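L-asparaginase I (Vibrio cholerae, PDB 2OCD) probably hydrolyses L-asparagine to L-aspartate and ammonium, working as a homotetrameric cytoplasmic asparaginase of the asparaginase 1 family. Local coordinates at residues Y299-L310 against K326-L337. Residues are numbered along the deposited sequence; the frame is centred on the assembly and turned at random.
Sequences YDMTPEAALAKL and KMQQVLRGEMTL
K309 reaches from helix 303-315 into the curled C-terminal tail, its ammonium group gathering acceptors from M327, Q329 and E334. The chain is fully extended, with CG opposite the backbone N (chi1 -171°), which carries NZ past the selenium of M327 (M301, M327 and M335 are selenomethionines) toward the C-terminal end region of helix 320-327 and the chain that follows. NZ donates to M327 O at 2.8 Å, from above the carbonyl plane, and to Q329 O, tilted from that carbonyl's plane, at a short 2.5 Å to be taken with caution. E334 crosses the lysine at about a right angle and adds a salt bridge, OE2 offering its anti lone pair to NZ at 2.8 Å. The same carboxylate is also held by the tail's own backbone: L331 N reaches OE2 on the syn side, and R332 N donates to the syn lone pair of OE1. L331 CD1 packs on K309 CE. Beside the lysine, M327 bends at chi2 and chi3 so that CE rests on L310 CG at 3.5 Å and meets M301 CE; strand 267-272 packs against M301, L310 and M327. D300 takes T336 N on OD1 (3.1 Å), on the syn side of its carboxylate, while a water links T302 N to E334 O. L337 OXT sits over one face of the Y299 ring near the rim, and M335 SE makes an oblique contact, the selenium counterpart of a Met-aromatic one, 5.2 Å from the centroid. Thus K309 ties down residues 327-334, and D300 and Y299 meet residues 335-337, away from the predicted active site. The salt bridge and M327 O would favour a charged lysine, and the two backbone N-H groups on E334 probably help stabilise its negative charge.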
loop_
_atom_site.group_PDB
_atom_site.type_symbol
_atom_site.label_atom_id
_atom_site.label_comp_id
_atom_site.label_asym_id
_atom_site.label_seq_id
_atom_site.Cartn_x
_atom_site.Cartn_y
_atom_site.Cartn_z
ATOM N N TYR B 299 -26.822 2.643 7.887
ATOM C CA TYR B 299 -25.592 3.400 7.982
ATOM C C TYR B 299 -24.485 2.633 7.236
ATOM O O TYR B 299 -24.628 2.409 6.017
ATOM C CB TYR B 299 -25.299 3.682 9.475
ATOM C CG TYR B 299 -26.436 4.446 10.148
ATOM C CD1 TYR B 299 -26.448 5.865 10.175
ATOM C CD2 TYR B 299 -27.524 3.775 10.689
ATOM C CE1 TYR B 299 -27.527 6.578 10.720
ATOM C CE2 TYR B 299 -28.572 4.466 11.256
ATOM C CZ TYR B 299 -28.576 5.869 11.269
ATOM O OH TYR B 299 -29.626 6.557 11.860
ATOM N N ASP B 300 -23.436 2.195 7.951
ATOM C CA ASP B 300 -22.257 1.489 7.338
ATOM C C ASP B 300 -22.167 0.003 7.670
ATOM O O ASP B 300 -21.063 -0.538 7.788
ATOM C CB ASP B 300 -20.903 2.163 7.704
ATOM C CG ASP B 300 -20.634 2.260 9.206
ATOM O OD1 ASP B 300 -21.499 1.954 10.078
ATOM O OD2 ASP B 300 -19.514 2.695 9.532
HETATM N N MSE B 301 -23.317 -0.648 7.841
HETATM C CA MSE B 301 -23.322 -2.035 8.208
HETATM C C MSE B 301 -22.925 -2.854 7.018
HETATM O O MSE B 301 -23.242 -2.528 5.926
HETATM C CB MSE B 301 -24.700 -2.481 8.678
HETATM C CG MSE B 301 -24.921 -2.240 10.150
HETATM SE SE MSE B 301 -26.420 -3.264 10.929
HETATM C CE MSE B 301 -27.912 -2.220 10.143
ATOM N N THR B 302 -22.182 -3.917 7.264
ATOM C CA THR B 302 -22.019 -4.995 6.298
ATOM C C THR B 302 -23.395 -5.736 6.133
ATOM O O THR B 302 -24.299 -5.658 7.000
ATOM C CB THR B 302 -20.967 -5.938 6.775
ATOM O OG1 THR B 302 -21.420 -6.550 7.995
ATOM C CG2 THR B 302 -19.676 -5.176 7.021
ATOM N N PRO B 303 -23.620 -6.308 4.969
ATOM C CA PRO B 303 -24.759 -7.192 4.750
ATOM C C PRO B 303 -24.845 -8.240 5.809
ATOM O O PRO B 303 -25.944 -8.520 6.327
ATOM C CB PRO B 303 -24.413 -7.897 3.440
ATOM C CG PRO B 303 -23.593 -6.806 2.653
ATOM C CD PRO B 303 -22.842 -6.051 3.739
ATOM N N GLU B 304 -23.683 -8.791 6.144
ATOM C CA GLU B 304 -23.622 -9.855 7.113
ATOM C C GLU B 304 -23.991 -9.348 8.508
ATOM O O GLU B 304 -24.760 -10.006 9.194
ATOM C CB GLU B 304 -22.314 -10.681 7.032
ATOM C CG GLU B 304 -21.091 -9.910 6.610
ATOM C CD GLU B 304 -20.870 -9.764 5.088
ATOM O OE1 GLU B 304 -20.300 -10.694 4.437
ATOM O OE2 GLU B 304 -21.174 -8.660 4.585
ATOM N N ALA B 305 -23.520 -8.180 8.935
ATOM C CA ALA B 305 -23.979 -7.699 10.246
ATOM C C ALA B 305 -25.474 -7.461 10.151
ATOM O O ALA B 305 -26.204 -7.611 11.160
ATOM C CB ALA B 305 -23.232 -6.441 10.735
ATOM N N ALA B 306 -25.948 -7.132 8.943
ATOM C CA ALA B 306 -27.328 -6.675 8.750
ATOM C C ALA B 306 -28.323 -7.829 8.774
ATOM O O ALA B 306 -29.459 -7.697 9.246
ATOM C CB ALA B 306 -27.438 -5.884 7.456
ATOM N N LEU B 307 -27.877 -8.961 8.251
ATOM C CA LEU B 307 -28.649 -10.187 8.225
ATOM C C LEU B 307 -28.651 -10.740 9.607
ATOM O O LEU B 307 -29.708 -11.215 10.100
ATOM C CB LEU B 307 -28.067 -11.164 7.210
ATOM C CG LEU B 307 -28.880 -10.892 5.941
ATOM C CD1 LEU B 307 -28.083 -10.932 4.603
ATOM C CD2 LEU B 307 -30.093 -11.832 5.972
ATOM N N ALA B 308 -27.490 -10.602 10.254
ATOM C CA ALA B 308 -27.340 -11.026 11.618
ATOM C C ALA B 308 -28.271 -10.327 12.591
ATOM O O ALA B 308 -28.826 -10.997 13.475
ATOM C CB ALA B 308 -25.961 -10.802 12.040
ATOM N N LYS B 309 -28.371 -8.987 12.465
ATOM C CA LYS B 309 -28.950 -8.122 13.495
ATOM C C LYS B 309 -30.440 -8.292 13.364
ATOM O O LYS B 309 -31.161 -8.403 14.373
ATOM C CB LYS B 309 -28.506 -6.662 13.322
ATOM C CG LYS B 309 -28.868 -5.675 14.482
ATOM C CD LYS B 309 -28.395 -4.245 14.196
ATOM C CE LYS B 309 -28.661 -3.210 15.295
ATOM N NZ LYS B 309 -28.195 -1.777 14.895
ATOM N N LEU B 310 -30.902 -8.357 12.114
ATOM C CA LEU B 310 -32.305 -8.670 11.841
ATOM C C LEU B 310 -32.712 -10.049 12.416
ATOM O O LEU B 310 -33.821 -10.192 12.977
ATOM C CB LEU B 310 -32.613 -8.577 10.336
ATOM C CG LEU B 310 -32.917 -7.183 9.719
ATOM C CD1 LEU B 310 -32.776 -7.182 8.198
ATOM C CD2 LEU B 310 -34.303 -6.592 10.103
ATOM N N LYS B 326 -34.572 -0.635 17.280
ATOM C CA LYS B 326 -33.321 -1.303 17.619
ATOM C C LYS B 326 -32.359 -1.439 16.436
ATOM O O LYS B 326 -31.147 -1.358 16.600
ATOM C CB LYS B 326 -33.624 -2.662 18.220
ATOM C CG LYS B 326 -33.451 -2.813 19.770
ATOM C CD LYS B 326 -34.317 -1.985 20.596
ATOM C CE LYS B 326 -33.874 -2.081 22.106
ATOM N NZ LYS B 326 -32.508 -1.414 22.458
HETATM N N MSE B 327 -32.879 -1.657 15.235
HETATM C CA MSE B 327 -32.036 -1.737 14.053
HETATM C C MSE B 327 -31.241 -0.429 13.866
HETATM O O MSE B 327 -30.117 -0.429 13.312
HETATM C CB MSE B 327 -32.893 -1.962 12.794
HETATM C CG MSE B 327 -33.414 -3.353 12.582
HETATM SE SE MSE B 327 -31.895 -4.531 12.296
HETATM C CE MSE B 327 -31.474 -4.055 10.462
ATOM N N GLN B 328 -31.820 0.677 14.339
ATOM C CA GLN B 328 -31.188 1.998 14.223
ATOM C C GLN B 328 -30.328 2.337 15.432
ATOM O O GLN B 328 -29.833 3.444 15.559
ATOM C CB GLN B 328 -32.266 3.078 14.034
ATOM C CG GLN B 328 -32.986 2.962 12.681
ATOM C CD GLN B 328 -34.237 3.888 12.572
ATOM O OE1 GLN B 328 -35.303 3.558 13.103
ATOM N NE2 GLN B 328 -34.111 5.005 11.834
ATOM N N GLN B 329 -30.167 1.407 16.345
ATOM C CA GLN B 329 -29.359 1.671 17.510
ATOM C C GLN B 329 -28.127 0.757 17.486
ATOM O O GLN B 329 -28.208 -0.364 16.965
ATOM C CB GLN B 329 -30.228 1.502 18.755
ATOM C CG GLN B 329 -29.493 1.338 20.076
ATOM C CD GLN B 329 -30.465 0.984 21.223
ATOM O OE1 GLN B 329 -31.547 0.397 21.002
ATOM N NE2 GLN B 329 -30.098 1.349 22.430
ATOM N N VAL B 330 -26.988 1.290 17.969
ATOM C CA VAL B 330 -25.716 0.612 17.954
ATOM C C VAL B 330 -25.778 -0.373 19.072
ATOM O O VAL B 330 -25.921 0.017 20.223
ATOM C CB VAL B 330 -24.479 1.560 18.146
ATOM C CG1 VAL B 330 -23.186 0.755 18.112
ATOM C CG2 VAL B 330 -24.438 2.638 17.084
ATOM N N LEU B 331 -25.698 -1.659 18.780
ATOM C CA LEU B 331 -25.889 -2.601 19.869
ATOM C C LEU B 331 -24.567 -3.255 20.244
ATOM O O LEU B 331 -24.377 -3.574 21.414
ATOM C CB LEU B 331 -26.984 -3.625 19.510
ATOM C CG LEU B 331 -28.411 -3.078 19.221
ATOM C CD1 LEU B 331 -29.455 -4.160 18.913
ATOM C CD2 LEU B 331 -28.866 -2.250 20.430
ATOM N N ARG B 332 -23.660 -3.434 19.265
ATOM C CA ARG B 332 -22.391 -4.131 19.488
ATOM C C ARG B 332 -21.263 -3.624 18.609
ATOM O O ARG B 332 -20.391 -4.402 18.171
ATOM C CB ARG B 332 -22.512 -5.642 19.285
ATOM C CG ARG B 332 -23.668 -6.340 19.997
ATOM C CD ARG B 332 -23.416 -6.763 21.456
ATOM N NE ARG B 332 -24.527 -7.633 21.860
ATOM C CZ ARG B 332 -25.734 -7.192 22.227
ATOM N NH1 ARG B 332 -25.979 -5.886 22.306
ATOM N NH2 ARG B 332 -26.707 -8.052 22.507
ATOM N N GLY B 333 -21.264 -2.303 18.395
ATOM C CA GLY B 333 -20.201 -1.623 17.641
ATOM C C GLY B 333 -20.225 -1.933 16.142
ATOM O O GLY B 333 -19.251 -1.654 15.453
ATOM N N GLU B 334 -21.340 -2.475 15.648
ATOM C CA GLU B 334 -21.495 -2.917 14.224
ATOM C C GLU B 334 -21.622 -1.790 13.209
ATOM O O GLU B 334 -21.605 -2.029 11.977
ATOM C CB GLU B 334 -22.734 -3.825 14.040
ATOM C CG GLU B 334 -24.074 -3.130 14.224
ATOM C CD GLU B 334 -24.582 -3.044 15.703
ATOM O OE1 GLU B 334 -23.866 -3.419 16.663
ATOM O OE2 GLU B 334 -25.735 -2.570 15.917
HETATM N N MSE B 335 -21.786 -0.576 13.721
HETATM C CA MSE B 335 -22.026 0.556 12.877
HETATM C C MSE B 335 -21.835 1.800 13.680
HETATM O O MSE B 335 -21.821 1.764 14.885
HETATM C CB MSE B 335 -23.460 0.533 12.339
HETATM C CG MSE B 335 -24.467 0.911 13.362
HETATM SE SE MSE B 335 -26.313 0.617 12.831
HETATM C CE MSE B 335 -27.135 1.279 14.451
ATOM N N THR B 336 -21.761 2.911 12.981
ATOM C CA THR B 336 -21.606 4.198 13.594
ATOM C C THR B 336 -22.691 5.160 13.065
ATOM O O THR B 336 -22.972 5.199 11.857
ATOM C CB THR B 336 -20.177 4.699 13.358
ATOM O OG1 THR B 336 -19.970 5.886 14.077
ATOM C CG2 THR B 336 -19.912 4.988 11.873
ATOM N N LEU B 337 -23.317 5.834 14.032
ATOM C CA LEU B 337 -24.295 6.958 13.940
ATOM C C LEU B 337 -25.679 6.612 14.565
ATOM O O LEU B 337 -25.817 6.610 15.802
ATOM C CB LEU B 337 -24.384 7.615 12.549
ATOM C CG LEU B 337 -23.349 8.728 12.322
ATOM C CD1 LEU B 337 -23.815 10.112 12.921
ATOM C CD2 LEU B 337 -21.941 8.364 12.864
ATOM O OXT LEU B 337 -26.712 6.293 13.932
HETATM O O HOH W 1 -21.039 -4.008 10.198
#